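Local coordinates for protein catechol 1,2-dioxygenase (Burkholderia ambifaria, PDB 5VXT) that probably catalyses the iron(III)-dependent intradiol ring cleavage of catechol by dioxygen, giving cis,cis-muconate, at residues B[12-17]-B[21-26]; B[203-208]-B[286-291]; B[261-266]-B[274-279]. One frame throughout, in Å; residues are numbered along the deposited sequence.

Interaction 1. Residues B[12-17]-B[21-26]; sequences KVFDTK and DLLKAA
Lys17 and Asp21 sit one turn apart at the start of helix 17-27 and meet twice, through the backbone and through their charges. Asp21 N gives a hydrogen bond of 2.8 Å to Lys17 O, an i to i+4 bond near the start of the helix. From CB, the Lys17 side chain sends CG opposite the backbone N (chi1 -179°), which brings CG to 3.6 Å from Asp21 OD2. CD passes the same oxygen at a greater distance, and CE returns to 3.3 Å from Asp21 OD2. A bend at the last torsion (chi4 45°) turns NZ toward the two carboxylate oxygens, where it forms a salt bridge to Asp21 OD2 at 3.3 Å; both of its hydrogen bonds to these oxygens are weak. Thr16 is the N-cap of this helix, its OG1 capping Val19 N through a weak hydrogen bond, and the type I turn Val13-Thr16 leads into it. Thr16 OG1 also gives a 2.6 Å hydrogen bond to Val13 O, in the carbonyl plane, and Val13 O accepts from Thr16 N as well. On the apolar side, Phe14 CE1 lies 3.7 Å from Leu23 CD1, the side chains crossing at about a right angle. Helix 42-62 backs this pair, with Lys57 against Phe14 and Leu52 and Phe56 against Leu23.

Interaction 2. Residues B[203-208]-B[286-291]; sequences KYEFRT and AALGLK
Arg207 reaches from strand 203-209 to the 286-291 loop and lays one face of its guanidinium against the Leu288 side chain. Leu288 CD2 stands 3.6 Å above the guanidinium plane, displaced toward its rim, while Leu288 CB is 3.7 Å from Arg207 NH1. The arginine chain is extended from CG to NE (chi2 175°), and the two side chains cross at about a right angle. At its far end Arg207 NH1 makes a weak 3.0 Å hydrogen bond to Leu288 O, bent to 122° at the hydrogen. Strand 203-209 belongs to one sheet of the beta-sandwich in the dioxygenase domain, between strands 134-136 and 147-155, and the 286-291 loop connects strands 280-282 and 295-303 of the same sheet. Glu205, two residues earlier on the strand, helps fix the rotation of the guanidinium. CG of Glu205 is opposite its backbone N and the chain runs on extended (chi2 169°), so that OE2 lies in the guanidinium plane. This one oxygen receives both Arg207 NE, at 3.0 Å from Glu205 OE2, and Arg207 NH2, at 3.2 Å. Both donors approach it from the same face of the carboxylate, well out of its plane. The salt bridge thus uses the edge of the guanidinium and leaves the leucine to cover a face. Glu205 OE2 also comes within 4.0 Å of Leu288 CD2. Nearer the strand backbone, Leu290 CD2 touches Arg207 CB at 4.0 Å, and Leu290 packs further on Val149 of strand 147-155, where Glu205 also rests.

Interaction 3. Residues B[261-266]-B[274-279]; sequences PLIWDD and ELIPPV. With EDO (1,2-ethanediol), chain M.
Ile276 rests its CD1 methyl against both Ile263 and Trp264, 3.8 Å from Ile263 CG2 and equally 3.8 Å from Trp264 CZ2, the close-packed part of the contact. The Ile276 chain reaches it in an extended form (chi2 177°), while its other branch, CG2, lies 4.0 Å from Ile263 CD1. Within the 261-266 segment, Ile263 CG2 also rests over one face of the indole, off toward the rim, so the three side chains form a small apolar cluster. Ile263 is buried and packs further on Asn256 of strand 251-256, whereas Trp264 lies on the exposed side, and no hydrogen bond joins the two segments. Away from Ile276, a 1,2-ethanediol, probably picked up during crystallisation, has its C1 at the indole edge, near the ring plane. Its O1 takes a 3.1 Å hydrogen bond from Asp266 N and gives one of 3.2 Å to Ile263 O. Asp266 itself turns to Arg235, a residue of the catechol pocket. Leu262-Asp265 forms a type I turn, and the whole arrangement belongs to the long loop between strands 251-256 and 280-282 of an intradiol dioxygenase beta-sandwich, linked to the catechol pocket through the Asp266 OD1-Arg235 salt bridge.

Overall arrangement
The three contacts run from the N-terminal helices to the far end of the dioxygenase domain. Interactions 1 and 2 lie on opposite sides of the chain's centre, 62 Å apart between centres. Interaction 1 belongs to the lipid-binding, dimer-forming end: the Leu23 side chain is about 8 Å from a bound phosphatidylethanolamine, and Ala26 O bonds to Arg231 of the second subunit. Interaction 3 lies 47 Å from it between centres and is closest of the three to the active site, with the Ile263 side chain about 13 Å from both catechol and the iron(III) ion. In sequence it falls between the segments of interaction 2, whose nearest atoms are about 8 Å away, and strand 280-282 separates 274-279 from 286-291.

Interaction 1. Residues B[12-17]-B[21-26]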
ATOM      1  N   LYS B  12     -23.009  12.010   6.225  1.00 20.67           N
ATOM      2  CA  LYS B  12     -22.138  12.558   5.190  1.00 19.96           C
ATOM      3  C   LYS B  12     -21.388  13.772   5.714  1.00 30.51           C
ATOM      4  O   LYS B  12     -22.009  14.728   6.193  1.00 32.82           O
ATOM      5  CB  LYS B  12     -22.957  12.947   3.962  1.00 25.36           C
ATOM      6  CG  LYS B  12     -23.954  11.903   3.514  1.00 31.37           C
ATOM      7  CD  LYS B  12     -23.275  10.650   2.975  1.00 37.63           C
ATOM      8  CE  LYS B  12     -24.284   9.796   2.217  1.00 42.54           C
ATOM      9  NZ  LYS B  12     -23.656   8.887   1.217  1.00 47.51           N
ATOM     10  N   VAL B  13     -20.056  13.746   5.601  1.00 21.55           N
ATOM     11  CA  VAL B  13     -19.241  14.834   6.131  1.00 21.01           C
ATOM     12  C   VAL B  13     -18.287  15.405   5.088  1.00 19.23           C
ATOM     13  O   VAL B  13     -17.614  16.399   5.359  1.00 19.61           O
ATOM     14  CB  VAL B  13     -18.432  14.385   7.363  1.00 24.58           C
ATOM     15  CG1 VAL B  13     -19.355  13.931   8.491  1.00 23.47           C
ATOM     16  CG2 VAL B  13     -17.438  13.278   6.975  1.00 18.54           C
ATOM     17  N   PHE B  14     -18.211  14.801   3.896  1.00 17.81           N
ATOM     18  CA  PHE B  14     -17.090  15.125   3.017  1.00 17.59           C
ATOM     19  C   PHE B  14     -17.086  16.600   2.620  1.00 23.61           C
ATOM     20  O   PHE B  14     -16.022  17.225   2.548  1.00 28.63           O
ATOM     21  CB  PHE B  14     -17.110  14.235   1.776  1.00 21.48           C
ATOM     22  CG  PHE B  14     -16.023  14.569   0.797  1.00 20.29           C
ATOM     23  CD1 PHE B  14     -14.725  14.138   1.012  1.00 22.67           C
ATOM     24  CD2 PHE B  14     -16.293  15.352  -0.311  1.00 24.78           C
ATOM     25  CE1 PHE B  14     -13.719  14.464   0.115  1.00 18.88           C
ATOM     26  CE2 PHE B  14     -15.283  15.685  -1.226  1.00 27.10           C
ATOM     27  CZ  PHE B  14     -14.000  15.242  -1.005  1.00 25.97           C
ATOM     28  N   ASP B  15     -18.254  17.178   2.365  1.00 25.71           N
ATOM     29  CA  ASP B  15     -18.286  18.550   1.875  1.00 29.82           C
ATOM     30  C   ASP B  15     -18.114  19.588   2.975  1.00 33.80           C
ATOM     31  O   ASP B  15     -18.101  20.784   2.667  1.00 44.45           O
ATOM     32  CB  ASP B  15     -19.586  18.811   1.125  1.00 28.27           C
ATOM     33  CG  ASP B  15     -19.641  18.061  -0.175  1.00 39.82           C
ATOM     34  OD1 ASP B  15     -20.722  17.560  -0.540  1.00 48.82           O
ATOM     35  OD2 ASP B  15     -18.578  17.944  -0.813  1.00 34.37           O
ATOM     36  N   THR B  16     -17.965  19.174   4.227  1.00 23.17           N
ATOM     37  CA  THR B  16     -17.787  20.140   5.304  1.00 25.86           C
ATOM     38  C   THR B  16     -16.434  20.834   5.193  1.00 27.68           C
ATOM     39  O   THR B  16     -15.465  20.280   4.665  1.00 23.65           O
ATOM     40  CB  THR B  16     -17.900  19.463   6.663  1.00 26.78           C
ATOM     41  OG1 THR B  16     -16.862  18.478   6.810  1.00 25.27           O
ATOM     42  CG2 THR B  16     -19.267  18.812   6.797  1.00 28.03           C
ATOM     43  N   LYS B  17     -16.377  22.065   5.710  1.00 28.02           N
ATOM     44  CA  LYS B  17     -15.130  22.820   5.684  1.00 25.07           C
ATOM     45  C   LYS B  17     -14.036  22.125   6.476  1.00 25.69           C
ATOM     46  O   LYS B  17     -12.860  22.217   6.105  1.00 22.15           O
ATOM     47  CB  LYS B  17     -15.356  24.234   6.226  1.00 30.73           C
ATOM     48  CG  LYS B  17     -14.103  25.091   6.217  1.00 27.92           C
ATOM     49  CD  LYS B  17     -14.282  26.389   6.972  1.00 35.99           C
ATOM     50  CE  LYS B  17     -12.953  27.129   7.056  1.00 40.59           C
ATOM     51  NZ  LYS B  17     -12.233  27.133   5.741  1.00 41.70           N
ATOM     52  N   ASP B  21     -10.567  21.359   4.835  1.00 20.16           N
ATOM     53  CA  ASP B  21      -9.356  21.905   5.436  1.00 20.56           C
ATOM     54  C   ASP B  21      -8.368  20.806   5.763  1.00 21.45           C
ATOM     55  O   ASP B  21      -7.151  20.993   5.631  1.00 20.30           O
ATOM     56  CB  ASP B  21      -9.685  22.691   6.712  1.00 21.60           C
ATOM     57  CG  ASP B  21     -10.244  24.057   6.421  1.00 29.05           C
ATOM     58  OD1 ASP B  21     -10.262  24.444   5.232  1.00 30.97           O
ATOM     59  OD2 ASP B  21     -10.665  24.743   7.383  1.00 30.84           O
ATOM     60  N   LEU B  22      -8.876  19.656   6.207  1.00 17.48           N
ATOM     61  CA  LEU B  22      -8.008  18.544   6.555  1.00 16.23           C
ATOM     62  C   LEU B  22      -7.296  18.006   5.323  1.00 18.13           C
ATOM     63  O   LEU B  22      -6.100  17.718   5.378  1.00 16.21           O
ATOM     64  CB  LEU B  22      -8.823  17.437   7.217  1.00 15.37           C
ATOM     65  CG  LEU B  22      -8.097  16.140   7.557  1.00 17.20           C
ATOM     66  CD1 LEU B  22      -6.997  16.359   8.580  1.00 16.95           C
ATOM     67  CD2 LEU B  22      -9.127  15.109   8.083  1.00 16.33           C
ATOM     68  N   LEU B  23      -8.022  17.855   4.215  1.00 15.93           N
ATOM     69  CA  LEU B  23      -7.405  17.390   2.971  1.00 16.95           C
ATOM     70  C   LEU B  23      -6.306  18.335   2.498  1.00 20.75           C
ATOM     71  O   LEU B  23      -5.259  17.888   2.003  1.00 20.82           O
ATOM     72  CB  LEU B  23      -8.466  17.243   1.881  1.00 18.60           C
ATOM     73  CG  LEU B  23      -9.379  16.039   2.059  1.00 26.52           C
ATOM     74  CD1 LEU B  23     -10.545  16.134   1.089  1.00 27.44           C
ATOM     75  CD2 LEU B  23      -8.561  14.770   1.825  1.00 24.57           C
ATOM     76  N   LYS B  24      -6.541  19.639   2.589  1.00 18.45           N
ATOM     77  CA  LYS B  24      -5.530  20.586   2.114  1.00 20.70           C
ATOM     78  C   LYS B  24      -4.308  20.568   3.021  1.00 23.88           C
ATOM     79  O   LYS B  24      -3.171  20.689   2.550  1.00 25.16           O
ATOM     80  CB  LYS B  24      -6.108  21.996   2.029  1.00 32.00           C
ATOM     81  CG  LYS B  24      -7.278  22.143   1.078  1.00 41.40           C
ATOM     82  CD  LYS B  24      -7.928  23.511   1.245  1.00 42.95           C
ATOM     83  CE  LYS B  24      -9.262  23.592   0.527  1.00 36.24           C
ATOM     84  NZ  LYS B  24      -9.841  24.955   0.681  1.00 42.91           N
ATOM     85  N   ALA B  25      -4.524  20.397   4.329  1.00 18.76           N
ATOM     86  CA  ALA B  25      -3.395  20.327   5.247  1.00 20.80           C
ATOM     87  C   ALA B  25      -2.585  19.062   5.023  1.00 24.02           C
ATOM     88  O   ALA B  25      -1.347  19.107   4.986  1.00 22.91           O
ATOM     89  CB  ALA B  25      -3.890  20.416   6.701  1.00 18.52           C
ATOM     90  N   ALA B  26      -3.264  17.921   4.851  1.00 16.12           N
ATOM     91  CA  ALA B  26      -2.563  16.647   4.817  1.00 15.92           C
ATOM     92  C   ALA B  26      -1.774  16.490   3.534  1.00 20.15           C
ATOM     93  O   ALA B  26      -0.693  15.903   3.548  1.00 17.60           O
ATOM     94  CB  ALA B  26      -3.551  15.489   4.977  1.00 20.12           C
TER

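Interaction 2. Residues B[203-208]-B[286-291]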
ATOM      1  N   LYS B 203      17.988 -10.273 -37.645  1.00 46.00           N
ATOM      2  CA  LYS B 203      17.479 -11.544 -37.141  1.00 41.53           C
ATOM      3  C   LYS B 203      17.888 -11.772 -35.691  1.00 41.20           C
ATOM      4  O   LYS B 203      19.013 -11.466 -35.293  1.00 42.75           O
ATOM      5  CB  LYS B 203      17.972 -12.709 -38.005  1.00 42.93           C
ATOM      6  CG  LYS B 203      17.429 -12.702 -39.429  1.00 43.20           C
ATOM      7  CD  LYS B 203      17.941 -13.894 -40.257  1.00 50.85           C
ATOM      8  CE  LYS B 203      17.003 -15.093 -40.188  1.00 52.56           C
ATOM      9  NZ  LYS B 203      17.509 -16.250 -40.981  1.00 53.38           N
ATOM     10  N   TYR B 204      16.955 -12.312 -34.910  1.00 40.86           N
ATOM     11  CA  TYR B 204      17.179 -12.713 -33.529  1.00 42.48           C
ATOM     12  C   TYR B 204      16.730 -14.162 -33.385  1.00 39.95           C
ATOM     13  O   TYR B 204      15.859 -14.634 -34.118  1.00 39.74           O
ATOM     14  CB  TYR B 204      16.402 -11.814 -32.534  1.00 38.34           C
ATOM     15  CG  TYR B 204      14.955 -12.226 -32.409  1.00 37.19           C
ATOM     16  CD1 TYR B 204      14.002 -11.732 -33.282  1.00 36.65           C
ATOM     17  CD2 TYR B 204      14.548 -13.133 -31.430  1.00 40.23           C
ATOM     18  CE1 TYR B 204      12.681 -12.128 -33.194  1.00 35.77           C
ATOM     19  CE2 TYR B 204      13.232 -13.539 -31.336  1.00 40.33           C
ATOM     20  CZ  TYR B 204      12.302 -13.036 -32.224  1.00 35.42           C
ATOM     21  OH  TYR B 204      10.986 -13.428 -32.138  1.00 42.23           O
ATOM     22  N   GLU B 205      17.306 -14.872 -32.420  1.00 44.95           N
ATOM     23  CA  GLU B 205      16.853 -16.236 -32.176  1.00 40.59           C
ATOM     24  C   GLU B 205      17.116 -16.621 -30.732  1.00 42.83           C
ATOM     25  O   GLU B 205      18.210 -16.383 -30.211  1.00 46.26           O
ATOM     26  CB  GLU B 205      17.544 -17.224 -33.121  1.00 42.18           C
ATOM     27  CG  GLU B 205      17.039 -18.642 -32.981  1.00 42.56           C
ATOM     28  CD  GLU B 205      17.545 -19.530 -34.099  1.00 47.87           C
ATOM     29  OE1 GLU B 205      18.043 -18.980 -35.105  1.00 51.27           O
ATOM     30  OE2 GLU B 205      17.449 -20.766 -33.965  1.00 49.25           O
ATOM     31  N   PHE B 206      16.110 -17.208 -30.088  1.00 42.74           N
ATOM     32  CA  PHE B 206      16.235 -17.741 -28.741  1.00 42.20           C
ATOM     33  C   PHE B 206      15.964 -19.236 -28.778  1.00 42.29           C
ATOM     34  O   PHE B 206      14.983 -19.680 -29.381  1.00 40.21           O
ATOM     35  CB  PHE B 206      15.273 -17.046 -27.764  1.00 38.16           C
ATOM     36  CG  PHE B 206      15.566 -15.593 -27.570  1.00 37.50           C
ATOM     37  CD1 PHE B 206      16.574 -15.183 -26.710  1.00 44.59           C
ATOM     38  CD2 PHE B 206      14.839 -14.630 -28.248  1.00 42.92           C
ATOM     39  CE1 PHE B 206      16.846 -13.840 -26.531  1.00 43.31           C
ATOM     40  CE2 PHE B 206      15.106 -13.284 -28.072  1.00 36.11           C
ATOM     41  CZ  PHE B 206      16.112 -12.889 -27.214  1.00 39.25           C
ATOM     42  N   ARG B 207      16.845 -20.004 -28.154  1.00 51.02           N
ATOM     43  CA  ARG B 207      16.671 -21.439 -27.996  1.00 42.62           C
ATOM     44  C   ARG B 207      16.486 -21.718 -26.514  1.00 43.38           C
ATOM     45  O   ARG B 207      17.343 -21.368 -25.697  1.00 42.62           O
ATOM     46  CB  ARG B 207      17.859 -22.194 -28.586  1.00 45.88           C
ATOM     47  CG  ARG B 207      17.986 -21.916 -30.068  1.00 44.83           C
ATOM     48  CD  ARG B 207      19.209 -22.541 -30.691  1.00 46.76           C
ATOM     49  NE  ARG B 207      19.355 -22.117 -32.082  1.00 47.03           N
ATOM     50  CZ  ARG B 207      20.404 -22.406 -32.845  1.00 51.66           C
ATOM     51  NH1 ARG B 207      21.402 -23.121 -32.351  1.00 60.93           N
ATOM     52  NH2 ARG B 207      20.454 -21.980 -34.100  1.00 48.84           N
ATOM     53  N   THR B 208      15.354 -22.318 -26.171  1.00 48.19           N
ATOM     54  CA  THR B 208      14.919 -22.352 -24.785  1.00 49.12           C
ATOM     55  C   THR B 208      13.976 -23.538 -24.628  1.00 48.65           C
ATOM     56  O   THR B 208      13.988 -24.464 -25.449  1.00 42.55           O
ATOM     57  CB  THR B 208      14.282 -21.003 -24.402  1.00 44.26           C
ATOM     58  OG1 THR B 208      13.829 -21.045 -23.045  1.00 39.16           O
ATOM     59  CG2 THR B 208      13.106 -20.667 -25.315  1.00 41.06           C
ATOM     60  N   ALA B 286      18.832 -31.626 -32.573  1.00 62.80           N
ATOM     61  CA  ALA B 286      20.190 -31.885 -32.102  1.00 67.85           C
ATOM     62  C   ALA B 286      21.205 -31.004 -32.821  1.00 69.12           C
ATOM     63  O   ALA B 286      22.147 -30.496 -32.200  1.00 68.72           O
ATOM     64  CB  ALA B 286      20.539 -33.364 -32.283  1.00 60.65           C
ATOM     65  N   ALA B 287      21.014 -30.794 -34.126  1.00 65.03           N
ATOM     66  CA  ALA B 287      21.896 -29.927 -34.896  1.00 65.70           C
ATOM     67  C   ALA B 287      21.907 -28.492 -34.384  1.00 62.90           C
ATOM     68  O   ALA B 287      22.813 -27.730 -34.743  1.00 62.21           O
ATOM     69  CB  ALA B 287      21.488 -29.950 -36.372  1.00 66.02           C
ATOM     70  N   LEU B 288      20.934 -28.106 -33.558  1.00 59.42           N
ATOM     71  CA  LEU B 288      20.863 -26.770 -32.984  1.00 59.48           C
ATOM     72  C   LEU B 288      21.246 -26.745 -31.511  1.00 59.16           C
ATOM     73  O   LEU B 288      21.005 -25.738 -30.836  1.00 52.96           O
ATOM     74  CB  LEU B 288      19.456 -26.189 -33.157  1.00 58.35           C
ATOM     75  CG  LEU B 288      19.022 -25.687 -34.535  1.00 58.31           C
ATOM     76  CD1 LEU B 288      18.646 -26.839 -35.428  1.00 52.08           C
ATOM     77  CD2 LEU B 288      17.864 -24.709 -34.406  1.00 56.89           C
ATOM     78  N   GLY B 289      21.830 -27.824 -30.994  1.00 64.94           N
ATOM     79  CA  GLY B 289      22.141 -27.910 -29.583  1.00 58.85           C
ATOM     80  C   GLY B 289      20.957 -28.195 -28.690  1.00 57.44           C
ATOM     81  O   GLY B 289      21.104 -28.155 -27.461  1.00 58.03           O
ATOM     82  N   LEU B 290      19.791 -28.478 -29.266  1.00 56.79           N
ATOM     83  CA  LEU B 290      18.595 -28.777 -28.494  1.00 60.18           C
ATOM     84  C   LEU B 290      18.663 -30.187 -27.914  1.00 58.68           C
ATOM     85  O   LEU B 290      19.336 -31.073 -28.448  1.00 55.39           O
ATOM     86  CB  LEU B 290      17.347 -28.627 -29.365  1.00 60.76           C
ATOM     87  CG  LEU B 290      17.209 -27.282 -30.081  1.00 54.39           C
ATOM     88  CD1 LEU B 290      15.886 -27.192 -30.830  1.00 48.38           C
ATOM     89  CD2 LEU B 290      17.360 -26.133 -29.094  1.00 53.07           C
ATOM     90  N   LYS B 291      17.944 -30.387 -26.808  1.00 56.14           N
ATOM     91  CA  LYS B 291      18.016 -31.630 -26.051  1.00 59.44           C
ATOM     92  C   LYS B 291      17.194 -32.760 -26.659  1.00 65.73           C
ATOM     93  O   LYS B 291      17.193 -33.864 -26.105  1.00 71.72           O
ATOM     94  CB  LYS B 291      17.570 -31.388 -24.604  1.00 59.92           C
ATOM     95  CG  LYS B 291      16.109 -30.999 -24.435  1.00 57.71           C
ATOM     96  CD  LYS B 291      15.729 -30.984 -22.961  1.00 58.68           C
ATOM     97  CE  LYS B 291      14.266 -30.627 -22.760  1.00 51.66           C
ATOM     98  NZ  LYS B 291      13.915 -30.553 -21.316  1.00 53.49           N
TER

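Interaction 3. Residues B[261-266]-B[274-279]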
ATOM      1  N   PRO B 261      -5.626 -22.506 -22.465  1.00 43.21           N
ATOM      2  CA  PRO B 261      -7.037 -22.223 -22.152  1.00 42.19           C
ATOM      3  C   PRO B 261      -7.245 -20.938 -21.363  1.00 42.61           C
ATOM      4  O   PRO B 261      -8.382 -20.464 -21.273  1.00 44.18           O
ATOM      5  CB  PRO B 261      -7.475 -23.453 -21.349  1.00 44.28           C
ATOM      6  CG  PRO B 261      -6.218 -24.002 -20.779  1.00 45.83           C
ATOM      7  CD  PRO B 261      -5.131 -23.707 -21.774  1.00 45.06           C
ATOM      8  N   LEU B 262      -6.192 -20.348 -20.812  1.00 39.27           N
ATOM      9  CA  LEU B 262      -6.302 -19.105 -20.067  1.00 44.50           C
ATOM     10  C   LEU B 262      -6.017 -17.876 -20.920  1.00 41.49           C
ATOM     11  O   LEU B 262      -5.964 -16.767 -20.381  1.00 38.86           O
ATOM     12  CB  LEU B 262      -5.358 -19.125 -18.866  1.00 48.27           C
ATOM     13  CG  LEU B 262      -5.739 -20.033 -17.700  1.00 49.54           C
ATOM     14  CD1 LEU B 262      -4.661 -19.970 -16.632  1.00 51.86           C
ATOM     15  CD2 LEU B 262      -7.093 -19.631 -17.125  1.00 46.58           C
ATOM     16  N   ILE B 263      -5.839 -18.046 -22.236  1.00 35.08           N
ATOM     17  CA  ILE B 263      -5.434 -16.918 -23.071  1.00 29.55           C
ATOM     18  C   ILE B 263      -6.445 -15.784 -22.992  1.00 36.44           C
ATOM     19  O   ILE B 263      -6.071 -14.612 -22.892  1.00 44.25           O
ATOM     20  CB  ILE B 263      -5.201 -17.376 -24.523  1.00 38.95           C
ATOM     21  CG1 ILE B 263      -3.780 -17.906 -24.672  1.00 41.07           C
ATOM     22  CG2 ILE B 263      -5.402 -16.228 -25.500  1.00 35.35           C
ATOM     23  CD1 ILE B 263      -3.443 -18.282 -26.081  1.00 34.67           C
ATOM     24  N   TRP B 264      -7.737 -16.101 -23.005  1.00 35.09           N
ATOM     25  CA  TRP B 264      -8.750 -15.064 -22.870  1.00 34.38           C
ATOM     26  C   TRP B 264      -9.318 -14.989 -21.455  1.00 33.56           C
ATOM     27  O   TRP B 264     -10.459 -14.555 -21.269  1.00 37.58           O
ATOM     28  CB  TRP B 264      -9.852 -15.257 -23.912  1.00 43.82           C
ATOM     29  CG  TRP B 264      -9.329 -15.050 -25.321  1.00 44.53           C
ATOM     30  CD1 TRP B 264      -9.297 -15.973 -26.332  1.00 49.37           C
ATOM     31  CD2 TRP B 264      -8.737 -13.855 -25.850  1.00 43.84           C
ATOM     32  NE1 TRP B 264      -8.734 -15.418 -27.457  1.00 38.84           N
ATOM     33  CE2 TRP B 264      -8.384 -14.120 -27.190  1.00 43.12           C
ATOM     34  CE3 TRP B 264      -8.478 -12.585 -25.325  1.00 43.64           C
ATOM     35  CZ2 TRP B 264      -7.788 -13.158 -28.011  1.00 44.54           C
ATOM     36  CZ3 TRP B 264      -7.884 -11.632 -26.142  1.00 41.70           C
ATOM     37  CH2 TRP B 264      -7.543 -11.924 -27.467  1.00 46.53           C
ATOM     38  N   ASP B 265      -8.528 -15.377 -20.454  1.00 28.82           N
ATOM     39  CA  ASP B 265      -8.906 -15.198 -19.047  1.00 30.03           C
ATOM     40  C   ASP B 265      -7.643 -14.968 -18.212  1.00 34.06           C
ATOM     41  O   ASP B 265      -7.412 -15.619 -17.191  1.00 32.93           O
ATOM     42  CB  ASP B 265      -9.710 -16.398 -18.545  1.00 31.31           C
ATOM     43  CG  ASP B 265     -10.459 -16.103 -17.243  1.00 39.65           C
ATOM     44  OD1 ASP B 265     -11.004 -17.045 -16.643  1.00 41.98           O
ATOM     45  OD2 ASP B 265     -10.512 -14.927 -16.821  1.00 37.30           O
ATOM     46  N   ASP B 266      -6.805 -14.034 -18.663  1.00 27.44           N
ATOM     47  CA  ASP B 266      -5.568 -13.668 -17.992  1.00 26.69           C
ATOM     48  C   ASP B 266      -5.902 -12.784 -16.798  1.00 26.14           C
ATOM     49  O   ASP B 266      -6.649 -11.812 -16.940  1.00 28.73           O
ATOM     50  CB  ASP B 266      -4.679 -12.917 -18.989  1.00 26.32           C
ATOM     51  CG  ASP B 266      -3.349 -12.454 -18.415  1.00 26.23           C
ATOM     52  OD1 ASP B 266      -2.642 -11.747 -19.164  1.00 29.84           O
ATOM     53  OD2 ASP B 266      -2.974 -12.787 -17.279  1.00 30.86           O
ATOM     54  N   GLU B 274      -3.069  -9.772 -31.612  1.00 28.82           N
ATOM     55  CA  GLU B 274      -1.898  -9.832 -32.475  1.00 29.26           C
ATOM     56  C   GLU B 274      -0.708 -10.514 -31.816  1.00 30.44           C
ATOM     57  O   GLU B 274       0.326 -10.678 -32.473  1.00 29.70           O
ATOM     58  CB  GLU B 274      -1.496  -8.416 -32.909  1.00 29.13           C
ATOM     59  CG  GLU B 274      -2.612  -7.623 -33.575  1.00 29.29           C
ATOM     60  CD  GLU B 274      -3.476  -6.864 -32.570  1.00 39.98           C
ATOM     61  OE1 GLU B 274      -3.353  -7.121 -31.351  1.00 33.29           O
ATOM     62  OE2 GLU B 274      -4.276  -6.012 -33.005  1.00 40.92           O
ATOM     63  N   LEU B 275      -0.826 -10.913 -30.549  1.00 29.60           N
ATOM     64  CA  LEU B 275       0.282 -11.466 -29.780  1.00 33.35           C
ATOM     65  C   LEU B 275       0.076 -12.947 -29.469  1.00 37.80           C
ATOM     66  O   LEU B 275       0.492 -13.429 -28.409  1.00 31.31           O
ATOM     67  CB  LEU B 275       0.481 -10.663 -28.491  1.00 27.99           C
ATOM     68  CG  LEU B 275       0.809  -9.181 -28.687  1.00 27.66           C
ATOM     69  CD1 LEU B 275       1.012  -8.462 -27.350  1.00 27.00           C
ATOM     70  CD2 LEU B 275       2.037  -8.985 -29.578  1.00 28.21           C
ATOM     71  N   ILE B 276      -0.564 -13.671 -30.386  1.00 29.88           N
ATOM     72  CA  ILE B 276      -0.835 -15.103 -30.261  1.00 30.56           C
ATOM     73  C   ILE B 276      -0.334 -15.788 -31.526  1.00 35.11           C
ATOM     74  O   ILE B 276      -1.143 -16.166 -32.383  1.00 35.89           O
ATOM     75  CB  ILE B 276      -2.332 -15.386 -30.055  1.00 30.58           C
ATOM     76  CG1 ILE B 276      -2.921 -14.480 -28.967  1.00 29.65           C
ATOM     77  CG2 ILE B 276      -2.552 -16.853 -29.712  1.00 32.90           C
ATOM     78  CD1 ILE B 276      -4.420 -14.682 -28.800  1.00 32.20           C
ATOM     79  N   PRO B 277       0.967 -15.967 -31.688  1.00 31.85           N
ATOM     80  CA  PRO B 277       1.489 -16.501 -32.956  1.00 32.82           C
ATOM     81  C   PRO B 277       1.378 -18.013 -33.005  1.00 33.79           C
ATOM     82  O   PRO B 277       1.398 -18.685 -31.963  1.00 42.92           O
ATOM     83  CB  PRO B 277       2.955 -16.044 -32.958  1.00 32.86           C
ATOM     84  CG  PRO B 277       3.291 -15.713 -31.532  1.00 34.41           C
ATOM     85  CD  PRO B 277       2.028 -15.728 -30.698  1.00 31.48           C
ATOM     86  N   PRO B 278       1.224 -18.581 -34.204  1.00 37.24           N
ATOM     87  CA  PRO B 278       1.218 -20.041 -34.342  1.00 39.44           C
ATOM     88  C   PRO B 278       2.520 -20.663 -33.867  1.00 36.35           C
ATOM     89  O   PRO B 278       3.596 -20.075 -33.986  1.00 41.53           O
ATOM     90  CB  PRO B 278       1.028 -20.248 -35.846  1.00 38.81           C
ATOM     91  CG  PRO B 278       0.313 -19.026 -36.298  1.00 44.69           C
ATOM     92  CD  PRO B 278       0.814 -17.901 -35.441  1.00 34.83           C
ATOM     93  N   VAL B 279       2.398 -21.867 -33.315  1.00 41.62           N
ATOM     94  CA  VAL B 279       3.533 -22.710 -32.953  1.00 49.66           C
ATOM     95  C   VAL B 279       3.597 -23.875 -33.937  1.00 44.82           C
ATOM     96  O   VAL B 279       2.562 -24.461 -34.281  1.00 39.90           O
ATOM     97  CB  VAL B 279       3.414 -23.216 -31.500  1.00 37.74           C
ATOM     98  CG1 VAL B 279       4.678 -23.949 -31.080  1.00 48.03           C
ATOM     99  CG2 VAL B 279       3.102 -22.056 -30.540  1.00 40.01           C
TER
HETATM  100  C1  EDO M 405      -8.180 -11.422 -21.492  1.00 36.59           C
HETATM  101  O1  EDO M 405      -6.971 -12.075 -21.103  1.00 35.74           O
HETATM  102  C2  EDO M 405      -7.907  -9.926 -21.502  1.00 43.35           C
HETATM  103  O2  EDO M 405      -6.582  -9.727 -22.008  1.00 44.68           O